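Local coordinates for protein-glutamine gamma-glutamyltransferase (Pseudomonas aeruginosa PAO1, PDB 6G49) that catalyses in vitro the transglutaminase cross-linking of protein glutamine and lysine side chains through its periplasmic domain, and is critical for the viability of the bacterium, at residues L55-R60 with L71-L76; V111-S116 with W120-D125; D192-A197 with Q202-A207; V253-A256 with P260-V263. All blocks are in the same frame, centred on the assembly; numbering follows the deposited sequence.

Overall arrangement
From the N terminus, strand 55-61 lies in one antiparallel sheet and strand 72-81 in another, and contact 1 closes the loop between them. Contact 2 follows, closing the short turn from strand 107-113 to strand 120-124 across the same two sheets; its centre lies about 5 Å from that of contact 1, and Phe57 packs on Phe122. Far across the chain, contact 3 folds helix 185-197 back on helix 201-214. Contact 4 then joins helix 243-256 to strand 261-265, with Leu204 and Val205 against Leu254. The four loops are in series, neither nested nor crossed. Strand 72-81 pairs with 120-124 and with 261-265, uniting the N-terminal region and the transglutaminase-like part.

Contact 1 of 4, residues L55-R60 with L71-L76; sequences LAFRVR and LYWRAL. With PO4 (phosphate ion), chain H.
The indole N-H of Trp73, NE1, is bound by the carbonyl oxygen of Gly269, and the ring so held presents one face to Phe57 and Val59. Side chains from two antiparallel sheets meet here in the buried layer between them, strand 55-61 belonging to one and strand 72-81 to the other. Phe57 meets the indole in a T-shaped (edge-to-face) pair: its ring plane stands at 80° to that of Trp73, and the centroid of the five-membered ring lies 5.1 Å from that of the Phe57 ring. The leading atom is Phe57 CZ, 3.5 Å from Trp73 CG. Phe57 reaches across because its CG stands between the backbone N and the carbonyl carbon (chi1 62°), within a classic beta bulge, where Ala56 and Phe57 both face Val281. On the reverse of the indole, the backbone carbon of Leu71 lies toward the rim. Away from this apolar interface, a phosphate ion, probably from the crystallisation liquor, sits near Arg58 and Arg60; the modelled approach of its O1 to Arg60 NH2 is too short to be trusted in detail. The Trp73 side chain is about 8 Å from that of His287, probably an active-site residue. Val59 lies over the six-membered ring on the same face as Phe57: its CG2 makes a CH-pi contact 4.3 Å from that ring's centroid, and both methyls, CG1 and CG2, lie 3.9 Å from Trp73 CH2.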
loop_
_atom_site.group_PDB
_atom_site.type_symbol
_atom_site.label_atom_id
_atom_site.label_comp_id
_atom_site.label_asym_id
_atom_site.label_seq_id
_atom_site.Cartn_x
_atom_site.Cartn_y
_atom_site.Cartn_z
ATOM N N LEU A 55 10.061 -16.506 -4.732
ATOM C CA LEU A 55 10.423 -15.832 -3.471
ATOM C C LEU A 55 10.776 -14.366 -3.705
ATOM O O LEU A 55 11.585 -14.035 -4.578
ATOM C CB LEU A 55 11.651 -16.512 -2.881
ATOM C CG LEU A 55 12.071 -16.084 -1.479
ATOM C CD1 LEU A 55 10.974 -16.370 -0.478
ATOM C CD2 LEU A 55 13.325 -16.866 -1.118
ATOM N N ALA A 56 10.259 -13.471 -2.830
ATOM C CA ALA A 56 10.619 -12.103 -2.875
ATOM C C ALA A 56 11.714 -11.726 -1.864
ATOM O O ALA A 56 12.696 -11.083 -2.233
ATOM C CB ALA A 56 9.369 -11.262 -2.685
ATOM N N PHE A 57 11.539 -12.143 -0.610
ATOM C CA PHE A 57 12.525 -11.822 0.458
ATOM C C PHE A 57 12.253 -12.746 1.641
ATOM O O PHE A 57 11.224 -13.409 1.685
ATOM C CB PHE A 57 12.587 -10.341 0.833
ATOM C CG PHE A 57 11.322 -9.740 1.391
ATOM C CD1 PHE A 57 10.288 -9.361 0.550
ATOM C CD2 PHE A 57 11.173 -9.596 2.761
ATOM C CE1 PHE A 57 9.138 -8.757 1.083
ATOM C CE2 PHE A 57 10.016 -9.009 3.285
ATOM C CZ PHE A 57 9.029 -8.593 2.435
ATOM N N ARG A 58 13.198 -12.728 2.573
ATOM C CA ARG A 58 13.130 -13.472 3.812
ATOM C C ARG A 58 13.454 -12.480 4.921
ATOM O O ARG A 58 14.172 -11.529 4.700
ATOM C CB ARG A 58 14.062 -14.671 3.803
ATOM C CG ARG A 58 13.570 -15.750 2.864
ATOM C CD ARG A 58 14.551 -16.891 2.738
ATOM N NE ARG A 58 15.684 -16.514 1.927
ATOM C CZ ARG A 58 16.820 -17.188 1.896
ATOM N NH1 ARG A 58 16.963 -18.269 2.640
ATOM N NH2 ARG A 58 17.801 -16.782 1.122
ATOM N N VAL A 59 12.901 -12.707 6.104
ATOM C CA VAL A 59 13.032 -11.768 7.215
ATOM C C VAL A 59 13.249 -12.546 8.504
ATOM O O VAL A 59 12.515 -13.472 8.801
ATOM C CB VAL A 59 11.799 -10.853 7.379
ATOM C CG1 VAL A 59 12.013 -9.824 8.483
ATOM C CG2 VAL A 59 11.448 -10.141 6.130
ATOM N N ARG A 60 14.158 -12.040 9.323
ATOM C CA ARG A 60 14.417 -12.580 10.651
ATOM C C ARG A 60 14.313 -11.418 11.661
ATOM O O ARG A 60 15.031 -10.451 11.539
ATOM C CB ARG A 60 15.798 -13.229 10.709
ATOM C CG ARG A 60 15.954 -14.304 11.764
ATOM C CD ARG A 60 17.233 -15.106 11.550
ATOM N NE ARG A 60 17.034 -16.421 10.954
ATOM C CZ ARG A 60 17.771 -16.911 9.965
ATOM N NH1 ARG A 60 18.736 -16.188 9.435
ATOM N NH2 ARG A 60 17.546 -18.120 9.492
ATOM N N LEU A 71 2.074 -7.049 9.416
ATOM C CA LEU A 71 3.154 -7.316 8.495
ATOM C C LEU A 71 2.829 -6.717 7.118
ATOM O O LEU A 71 2.607 -7.410 6.118
ATOM C CB LEU A 71 3.387 -8.807 8.408
ATOM C CG LEU A 71 3.828 -9.451 9.721
ATOM C CD1 LEU A 71 4.076 -10.907 9.488
ATOM C CD2 LEU A 71 5.068 -8.773 10.277
ATOM N N TYR A 72 2.757 -5.399 7.105
ATOM C CA TYR A 72 2.637 -4.606 5.876
ATOM C C TYR A 72 4.009 -4.114 5.455
ATOM O O TYR A 72 4.539 -3.141 5.988
ATOM C CB TYR A 72 1.664 -3.434 6.068
ATOM C CG TYR A 72 0.226 -3.878 6.053
ATOM C CD1 TYR A 72 -0.371 -4.424 7.168
ATOM C CD2 TYR A 72 -0.572 -3.689 4.933
ATOM C CE1 TYR A 72 -1.679 -4.840 7.138
ATOM C CE2 TYR A 72 -1.907 -4.080 4.897
ATOM C CZ TYR A 72 -2.464 -4.653 6.027
ATOM O OH TYR A 72 -3.774 -5.004 5.989
ATOM N N TRP A 73 4.568 -4.804 4.470
ATOM C CA TRP A 73 5.878 -4.547 3.905
ATOM C C TRP A 73 5.788 -3.495 2.799
ATOM O O TRP A 73 5.440 -3.860 1.667
ATOM C CB TRP A 73 6.558 -5.823 3.405
ATOM C CG TRP A 73 6.549 -6.959 4.371
ATOM C CD1 TRP A 73 5.691 -8.008 4.374
ATOM C CD2 TRP A 73 7.406 -7.143 5.520
ATOM N NE1 TRP A 73 5.945 -8.833 5.448
ATOM C CE2 TRP A 73 6.992 -8.322 6.143
ATOM C CE3 TRP A 73 8.466 -6.406 6.043
ATOM C CZ2 TRP A 73 7.608 -8.791 7.308
ATOM C CZ3 TRP A 73 9.078 -6.869 7.190
ATOM C CH2 TRP A 73 8.653 -8.052 7.763
ATOM N N ARG A 74 6.019 -2.227 3.133
ATOM C CA ARG A 74 5.967 -1.149 2.129
ATOM C C ARG A 74 7.126 -1.318 1.161
ATOM O O ARG A 74 8.279 -1.540 1.558
ATOM C CB ARG A 74 6.024 0.275 2.689
ATOM C CG ARG A 74 5.943 1.384 1.634
ATOM C CD ARG A 74 5.975 2.810 2.206
ATOM N NE ARG A 74 4.967 3.050 3.222
ATOM C CZ ARG A 74 4.137 4.086 3.232
ATOM N NH1 ARG A 74 4.343 5.080 2.367
ATOM N NH2 ARG A 74 3.111 4.101 4.071
ATOM N N ALA A 75 6.817 -1.194 -0.147
ATOM C CA ALA A 75 7.812 -1.071 -1.208
ATOM C C ALA A 75 7.849 0.331 -1.770
ATOM O O ALA A 75 8.919 0.966 -1.829
ATOM C CB ALA A 75 7.574 -2.068 -2.294
ATOM N N LEU A 76 6.684 0.820 -2.228
ATOM C CA LEU A 76 6.648 2.158 -2.844
ATOM C C LEU A 76 5.230 2.694 -2.696
ATOM O O LEU A 76 4.322 1.981 -2.335
ATOM C CB LEU A 76 7.058 2.119 -4.312
ATOM C CG LEU A 76 6.088 1.485 -5.295
ATOM C CD1 LEU A 76 6.353 2.058 -6.692
ATOM C CD2 LEU A 76 6.201 -0.039 -5.302
HETATM P P PO4 H . 18.805 -20.551 6.797
HETATM O O1 PO4 H . 18.789 -19.355 7.805
HETATM O O2 PO4 H . 17.640 -21.517 6.917
HETATM O O3 PO4 H . 18.948 -20.137 5.334
HETATM O O4 PO4 H . 19.979 -21.514 6.967
#

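Contact 2 of 4, residues V111-S116 with W120-D125; sequences VIMQPS and WLFALD
A Met-aromatic contact lies between strand 107-113 and strand 120-124, which follow each other in the chain yet belong to different antiparallel sheets. Met113 reaches over from the first sheet and its side chain crosses that of Phe122 at about a right angle. The sulfur sits obliquely to the ring, with Met113 SD 4.5 Å from the Phe122 centroid and 37° off the normal. The flanking carbons follow the same rim: Met113 CG and Met113 CE each lie 3.6 Å from Phe122 CE2. A bend at chi3 (123°) turns the methyl group back, so that Met113 CE also rests 3.5 Å from the carbonyl oxygen of Trp120. Leu121 supplies a further apolar surface, its CD2 lying 3.8 Å from Met113 SD and its side chain again crossing that of the methionine.

Polar linkage comes through one water. It donates to Trp120 O over 2.7 Å and is hydrogen-bonded to Ser116 OG at the same separation; OG is also bound by the backbone N of Gln118, within the turn that joins the two segments. The carbonyl oxygen of Trp120 is thus satisfied by the water, with the Met113 methyl in contact beside it.

Beyond the segments, the Phe122 ring meets Phe57 and packs edge-to-face with Tyr267, while Tyr154 touches Met113 and Leu121. The arrangement is that of side chains from two different antiparallel sheets meeting in the buried layer between them, with a Met-aromatic pair among them.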
loop_
_atom_site.group_PDB
_atom_site.type_symbol
_atom_site.label_atom_id
_atom_site.label_comp_id
_atom_site.label_asym_id
_atom_site.label_seq_id
_atom_site.Cartn_x
_atom_site.Cartn_y
_atom_site.Cartn_z
ATOM N N VAL A 111 16.804 -8.476 6.691
ATOM C CA VAL A 111 16.147 -8.909 5.452
ATOM C C VAL A 111 17.208 -9.433 4.493
ATOM O O VAL A 111 18.269 -8.845 4.407
ATOM C CB VAL A 111 15.403 -7.757 4.772
ATOM C CG1 VAL A 111 14.705 -8.246 3.492
ATOM C CG2 VAL A 111 14.430 -7.141 5.771
ATOM N N ILE A 112 16.909 -10.515 3.816
ATOM C CA ILE A 112 17.636 -10.916 2.571
ATOM C C ILE A 112 16.610 -10.882 1.429
ATOM O O ILE A 112 15.655 -11.637 1.451
ATOM C CB ILE A 112 18.386 -12.256 2.680
ATOM C CG1 ILE A 112 19.186 -12.514 1.399
ATOM C CG2 ILE A 112 17.492 -13.450 3.016
ATOM C CD1 ILE A 112 20.115 -13.716 1.483
ATOM N N MET A 113 16.860 -9.981 0.481
ATOM C CA MET A 113 15.992 -9.739 -0.662
ATOM C C MET A 113 16.555 -10.503 -1.857
ATOM O O MET A 113 17.722 -10.462 -2.123
ATOM C CB MET A 113 16.053 -8.239 -0.982
ATOM C CG MET A 113 14.827 -7.651 -1.400
ATOM S SD MET A 113 15.163 -5.849 -1.614
ATOM C CE MET A 113 14.623 -5.815 -3.325
ATOM N N GLN A 114 15.670 -11.095 -2.615
ATOM C CA GLN A 114 16.008 -11.636 -3.920
ATOM C C GLN A 114 16.090 -10.483 -4.901
ATOM O O GLN A 114 15.517 -9.404 -4.694
ATOM C CB GLN A 114 14.933 -12.603 -4.381
ATOM C CG GLN A 114 14.717 -13.807 -3.478
ATOM C CD GLN A 114 15.964 -14.654 -3.450
ATOM O OE1 GLN A 114 16.390 -15.231 -4.470
ATOM N NE2 GLN A 114 16.611 -14.600 -2.316
ATOM N N PRO A 115 16.801 -10.650 -6.024
ATOM C CA PRO A 115 16.822 -9.600 -7.043
ATOM C C PRO A 115 15.401 -9.227 -7.496
ATOM O O PRO A 115 14.570 -10.110 -7.705
ATOM C CB PRO A 115 17.574 -10.272 -8.210
ATOM C CG PRO A 115 18.419 -11.298 -7.542
ATOM C CD PRO A 115 17.586 -11.831 -6.398
ATOM N N SER A 116 15.159 -7.907 -7.510
ATOM C CA SER A 116 13.865 -7.325 -7.942
ATOM C C SER A 116 13.965 -6.585 -9.296
ATOM O O SER A 116 12.935 -6.286 -9.892
ATOM C CB SER A 116 13.356 -6.381 -6.905
ATOM O OG SER A 116 14.231 -5.298 -6.789
ATOM N N TRP A 120 13.864 -0.413 -4.775
ATOM C CA TRP A 120 13.063 -0.273 -3.574
ATOM C C TRP A 120 13.465 -1.366 -2.591
ATOM O O TRP A 120 13.533 -2.537 -3.022
ATOM C CB TRP A 120 11.555 -0.371 -3.889
ATOM C CG TRP A 120 11.227 0.497 -5.069
ATOM C CD1 TRP A 120 11.610 1.797 -5.242
ATOM C CD2 TRP A 120 10.470 0.138 -6.243
ATOM N NE1 TRP A 120 11.157 2.261 -6.451
ATOM C CE2 TRP A 120 10.467 1.270 -7.096
ATOM C CE3 TRP A 120 9.792 -1.010 -6.666
ATOM C CZ2 TRP A 120 9.834 1.273 -8.339
ATOM C CZ3 TRP A 120 9.205 -1.030 -7.918
ATOM C CH2 TRP A 120 9.222 0.101 -8.745
ATOM N N LEU A 121 13.725 -1.004 -1.338
ATOM C CA LEU A 121 13.893 -2.017 -0.301
ATOM C C LEU A 121 12.561 -2.147 0.435
ATOM O O LEU A 121 11.850 -1.157 0.718
ATOM C CB LEU A 121 15.004 -1.597 0.656
ATOM C CG LEU A 121 16.404 -1.428 0.065
ATOM C CD1 LEU A 121 17.442 -1.410 1.176
ATOM C CD2 LEU A 121 16.736 -2.438 -0.985
ATOM N N PHE A 122 12.225 -3.379 0.770
ATOM C CA PHE A 122 10.978 -3.656 1.451
ATOM C C PHE A 122 11.156 -3.494 2.962
ATOM O O PHE A 122 12.149 -3.993 3.531
ATOM C CB PHE A 122 10.524 -5.073 1.130
ATOM C CG PHE A 122 10.581 -5.431 -0.324
ATOM C CD1 PHE A 122 9.930 -4.645 -1.257
ATOM C CD2 PHE A 122 11.366 -6.483 -0.781
ATOM C CE1 PHE A 122 10.065 -4.904 -2.598
ATOM C CE2 PHE A 122 11.376 -6.802 -2.122
ATOM C CZ PHE A 122 10.714 -6.017 -3.034
ATOM N N ALA A 123 10.205 -2.864 3.641
ATOM C CA ALA A 123 10.314 -2.695 5.080
ATOM C C ALA A 123 8.980 -2.248 5.644
ATOM O O ALA A 123 8.222 -1.524 4.968
ATOM C CB ALA A 123 11.364 -1.652 5.411
ATOM N N LEU A 124 8.744 -2.557 6.919
ATOM C CA LEU A 124 7.598 -1.995 7.644
ATOM C C LEU A 124 7.813 -0.489 7.822
ATOM O O LEU A 124 8.900 0.009 8.106
ATOM C CB LEU A 124 7.475 -2.632 9.029
ATOM C CG LEU A 124 7.442 -4.151 9.105
ATOM C CD1 LEU A 124 7.464 -4.560 10.564
ATOM C CD2 LEU A 124 6.206 -4.758 8.412
ATOM N N ASP A 125 6.728 0.266 7.618
ATOM C CA ASP A 125 6.756 1.720 7.825
ATOM C C ASP A 125 6.948 1.992 9.328
ATOM O O ASP A 125 6.561 1.186 10.151
ATOM C CB ASP A 125 5.437 2.319 7.293
ATOM C CG ASP A 125 5.460 3.783 6.905
ATOM O OD1 ASP A 125 6.473 4.237 6.385
ATOM O OD2 ASP A 125 4.404 4.445 7.091
HETATM O O HOH W 1 12.684 -3.556 -5.350
#

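Contact 3 of 4, residues D192-A197 with Q202-A207; sequences DELRQA and QALVAA
Leu204 CD1 sits over one face of the peptide that joins Leu194 to Arg195, 3.6 Å from Leu194 O and 3.7 Å from Arg195 CA; the rest of the contact is made by aliphatic groups. The pair belongs to a helical hairpin, in which helix 185-197 turns back through a short loop into helix 201-214; the two short segments run at 135° to one another, their axes 9.5 Å apart at closest approach.

Leu204 owes its reach to its first torsion. With CG anti to the backbone N (chi1 -164°), the branched end is carried toward the other helix although its CB leaves the backbone alongside the partner helix rather than toward it. Leu204 CG then lies 3.9 Å from Leu194 CB. The oxygen of Leu194, close to the end of its helix, also receives a weak bond from Ala197 N.

Helix 243-256 covers the inner side of the hairpin, Val253 touching Leu194 and Leu254 touching Leu204. This is plain packing away from the annotated sites, joining two helices of the transglutaminase-like part. One turn after Leu204, the methyl group of Ala207 meets the other leucine, its CB 3.9 Å from Leu194 CD2.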
loop_
_atom_site.group_PDB
_atom_site.type_symbol
_atom_site.label_atom_id
_atom_site.label_comp_id
_atom_site.label_asym_id
_atom_site.label_seq_id
_atom_site.Cartn_x
_atom_site.Cartn_y
_atom_site.Cartn_z
ATOM N N ASP A 192 -18.732 12.997 -3.677
ATOM C CA ASP A 192 -19.502 14.237 -3.352
ATOM C C ASP A 192 -20.499 14.019 -2.214
ATOM O O ASP A 192 -20.563 14.814 -1.316
ATOM C CB ASP A 192 -20.313 14.703 -4.559
ATOM C CG ASP A 192 -19.449 15.279 -5.654
ATOM O OD1 ASP A 192 -18.262 15.571 -5.357
ATOM O OD2 ASP A 192 -19.953 15.387 -6.816
ATOM N N GLU A 193 -21.219 12.913 -2.282
ATOM C CA GLU A 193 -22.237 12.556 -1.305
ATOM C C GLU A 193 -21.536 12.304 0.027
ATOM O O GLU A 193 -21.970 12.767 1.079
ATOM C CB GLU A 193 -23.059 11.357 -1.798
ATOM C CG GLU A 193 -23.889 11.653 -3.038
ATOM C CD GLU A 193 -24.288 10.456 -3.879
ATOM O OE1 GLU A 193 -24.216 9.328 -3.361
ATOM O OE2 GLU A 193 -24.662 10.656 -5.058
ATOM N N LEU A 194 -20.418 11.548 -0.013
ATOM C CA LEU A 194 -19.730 11.296 1.217
ATOM C C LEU A 194 -19.183 12.575 1.859
ATOM O O LEU A 194 -19.176 12.675 3.092
ATOM C CB LEU A 194 -18.576 10.304 0.978
ATOM C CG LEU A 194 -19.004 8.856 0.789
ATOM C CD1 LEU A 194 -17.888 8.053 0.137
ATOM C CD2 LEU A 194 -19.406 8.214 2.097
ATOM N N ARG A 195 -18.621 13.483 1.048
ATOM C CA ARG A 195 -18.026 14.726 1.535
ATOM C C ARG A 195 -19.100 15.580 2.241
ATOM O O ARG A 195 -18.836 16.165 3.290
ATOM C CB ARG A 195 -17.439 15.507 0.357
ATOM C CG ARG A 195 -16.748 16.824 0.705
ATOM C CD ARG A 195 -16.206 17.518 -0.544
ATOM N NE ARG A 195 -15.145 18.481 -0.249
ATOM C CZ ARG A 195 -14.150 18.796 -1.075
ATOM N NH1 ARG A 195 -14.171 18.400 -2.333
ATOM N NH2 ARG A 195 -13.131 19.498 -0.631
ATOM N N GLN A 196 -20.276 15.626 1.640
ATOM C CA GLN A 196 -21.441 16.381 2.201
ATOM C C GLN A 196 -21.916 15.735 3.500
ATOM O O GLN A 196 -22.321 16.453 4.378
ATOM C CB GLN A 196 -22.587 16.452 1.185
ATOM C CG GLN A 196 -22.264 17.320 -0.035
ATOM C CD GLN A 196 -21.612 18.657 0.275
ATOM O OE1 GLN A 196 -20.418 18.870 0.032
ATOM N NE2 GLN A 196 -22.391 19.589 0.805
ATOM N N ALA A 197 -21.845 14.400 3.618
ATOM C CA ALA A 197 -22.306 13.698 4.793
ATOM C C ALA A 197 -21.277 13.672 5.921
ATOM O O ALA A 197 -21.683 13.490 7.062
ATOM C CB ALA A 197 -22.734 12.307 4.436
ATOM N N GLN A 202 -11.821 11.113 9.045
ATOM C CA GLN A 202 -11.854 9.791 9.656
ATOM C C GLN A 202 -13.234 9.141 9.534
ATOM O O GLN A 202 -13.379 7.948 9.255
ATOM C CB GLN A 202 -11.400 9.824 11.110
ATOM C CG GLN A 202 -9.953 9.393 11.227
ATOM C CD GLN A 202 -9.439 9.418 12.643
ATOM O OE1 GLN A 202 -10.153 9.096 13.594
ATOM N NE2 GLN A 202 -8.185 9.811 12.780
ATOM N N ALA A 203 -14.282 9.947 9.694
ATOM C CA ALA A 203 -15.630 9.517 9.485
ATOM C C ALA A 203 -15.915 9.171 8.023
ATOM O O ALA A 203 -16.714 8.217 7.751
ATOM C CB ALA A 203 -16.589 10.618 9.946
ATOM N N LEU A 204 -15.361 9.939 7.072
ATOM C CA LEU A 204 -15.627 9.642 5.699
ATOM C C LEU A 204 -14.959 8.283 5.341
ATOM O O LEU A 204 -15.552 7.438 4.645
ATOM C CB LEU A 204 -15.098 10.789 4.842
ATOM C CG LEU A 204 -15.622 10.833 3.421
ATOM C CD1 LEU A 204 -15.592 12.229 2.844
ATOM C CD2 LEU A 204 -14.851 9.881 2.481
ATOM N N VAL A 205 -13.702 8.143 5.745
ATOM C CA VAL A 205 -12.945 6.896 5.516
ATOM C C VAL A 205 -13.744 5.721 6.097
ATOM O O VAL A 205 -13.915 4.668 5.450
ATOM C CB VAL A 205 -11.554 7.004 6.137
ATOM C CG1 VAL A 205 -10.896 5.617 6.255
ATOM C CG2 VAL A 205 -10.715 7.941 5.285
ATOM N N ALA A 206 -14.229 5.860 7.329
ATOM C CA ALA A 206 -15.047 4.757 7.939
ATOM C C ALA A 206 -16.292 4.436 7.119
ATOM O O ALA A 206 -16.617 3.262 6.940
ATOM C CB ALA A 206 -15.396 5.104 9.376
ATOM N N ALA A 207 -16.982 5.447 6.585
ATOM C CA ALA A 207 -18.179 5.226 5.820
ATOM C C ALA A 207 -17.839 4.474 4.520
ATOM O O ALA A 207 -18.578 3.553 4.068
ATOM C CB ALA A 207 -18.880 6.543 5.549
#

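Contact 4 of 4, residues V253-A256 with P260-V263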
loop_
_atom_site.group_PDB
_atom_site.type_symbol
_atom_site.label_atom_id
_atom_site.label_comp_id
_atom_site.label_asym_id
_atom_site.label_seq_id
_atom_site.Cartn_x
_atom_site.Cartn_y
_atom_site.Cartn_z
ATOM N N VAL A 253 -11.837 7.637 -4.596
ATOM C CA VAL A 253 -12.994 8.249 -3.947
ATOM C C VAL A 253 -12.529 9.251 -2.904
ATOM O O VAL A 253 -13.077 10.355 -2.805
ATOM C CB VAL A 253 -13.958 7.205 -3.357
ATOM C CG1 VAL A 253 -15.082 7.860 -2.559
ATOM C CG2 VAL A 253 -14.524 6.378 -4.464
ATOM N N LEU A 254 -11.458 8.933 -2.146
ATOM C CA LEU A 254 -10.935 9.883 -1.139
ATOM C C LEU A 254 -10.451 11.167 -1.816
ATOM O O LEU A 254 -10.797 12.285 -1.339
ATOM C CB LEU A 254 -9.831 9.234 -0.300
ATOM C CG LEU A 254 -10.252 8.106 0.636
ATOM C CD1 LEU A 254 -9.038 7.540 1.326
ATOM C CD2 LEU A 254 -11.299 8.523 1.656
ATOM N N ARG A 255 -9.721 11.062 -2.899
ATOM C CA ARG A 255 -9.217 12.226 -3.559
ATOM C C ARG A 255 -10.387 13.041 -4.104
ATOM O O ARG A 255 -10.347 14.317 -4.045
ATOM C CB ARG A 255 -8.354 11.868 -4.749
ATOM C CG ARG A 255 -6.999 11.291 -4.358
ATOM C CD ARG A 255 -6.085 11.213 -5.542
ATOM N NE ARG A 255 -4.741 10.746 -5.145
ATOM C CZ ARG A 255 -3.671 10.711 -5.887
ATOM N NH1 ARG A 255 -3.689 11.043 -7.175
ATOM N NH2 ARG A 255 -2.502 10.371 -5.296
ATOM N N ALA A 256 -11.400 12.362 -4.639
ATOM C CA ALA A 256 -12.573 13.073 -5.209
ATOM C C ALA A 256 -13.364 13.758 -4.099
ATOM O O ALA A 256 -14.095 14.743 -4.418
ATOM C CB ALA A 256 -13.414 12.166 -6.049
ATOM N N PRO A 260 -6.420 14.017 0.694
ATOM C CA PRO A 260 -5.227 13.551 -0.008
ATOM C C PRO A 260 -5.011 12.070 0.343
ATOM O O PRO A 260 -5.170 11.688 1.499
ATOM C CB PRO A 260 -4.106 14.443 0.530
ATOM C CG PRO A 260 -4.851 15.646 1.104
ATOM C CD PRO A 260 -6.107 15.053 1.711
ATOM N N ALA A 261 -4.736 11.283 -0.699
ATOM C CA ALA A 261 -4.644 9.817 -0.524
ATOM C C ALA A 261 -3.742 9.271 -1.600
ATOM O O ALA A 261 -3.668 9.828 -2.700
ATOM C CB ALA A 261 -6.014 9.191 -0.599
ATOM N N ARG A 262 -3.098 8.112 -1.314
ATOM C CA ARG A 262 -2.247 7.492 -2.309
ATOM C C ARG A 262 -2.304 5.980 -2.068
ATOM O O ARG A 262 -2.701 5.534 -0.989
ATOM C CB ARG A 262 -0.812 8.036 -2.324
ATOM C CG ARG A 262 -0.108 7.944 -0.981
ATOM C CD ARG A 262 1.218 8.695 -1.012
ATOM N NE ARG A 262 1.790 8.757 0.317
ATOM C CZ ARG A 262 2.600 9.724 0.782
ATOM N NH1 ARG A 262 2.975 10.735 -0.011
ATOM N NH2 ARG A 262 3.035 9.653 2.043
ATOM N N VAL A 263 -1.980 5.262 -3.131
ATOM C CA VAL A 263 -1.866 3.795 -3.041
ATOM C C VAL A 263 -0.475 3.435 -2.553
ATOM O O VAL A 263 0.551 3.956 -3.042
ATOM C CB VAL A 263 -2.197 3.169 -4.410
ATOM C CG1 VAL A 263 -1.857 1.684 -4.440
ATOM C CG2 VAL A 263 -3.649 3.426 -4.795
#
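With CG beside the backbone N (chi1 -72°) and the chain extended from CG to NE, Arg255 sends its guanidinium group away from the helix to the carbonyl oxygen of Ala261. The contact closes the turn between helix 243-256 and strand 261-265 in the transglutaminase-like part, where a helix that begins at Cys243, the nucleophile by similarity, lies against the antiparallel sheet.

The arginine grips one oxygen side-on with two nitrogens. Arg255 NE donates to Ala261 O over 2.8 Å, and Arg255 NH2 donates to the same oxygen over 2.9 Å. Both N-H...O angles are bent, as expected when two neighbouring N-H groups share one acceptor. The oxygen lies almost exactly in the guanidinium plane; NH2 approaches in the carbonyl plane, whereas NE is tilted out of it by 23°. This paired grip fixes the rotation of the group, and two further carbonyl oxygens also bind it, Gln178 O at NH1 and Glu79 O at NH2. The buried charge is therefore met largely by backbone dipoles, which would probably help to stabilise it.

Beside the edge of the guanidinium, Arg262 CB lies 4.1 Å from Arg255 NH2, while the Arg262 side chain leads off to salt bridges with Glu291 and Glu79 and a cation-pi contact with Trp299. Alongside the polar grip the contact is apolar: the Ala261 methyl fits against Leu254, its CB 3.8 Å from Leu254 CB and 3.9 Å from Leu254 CD1.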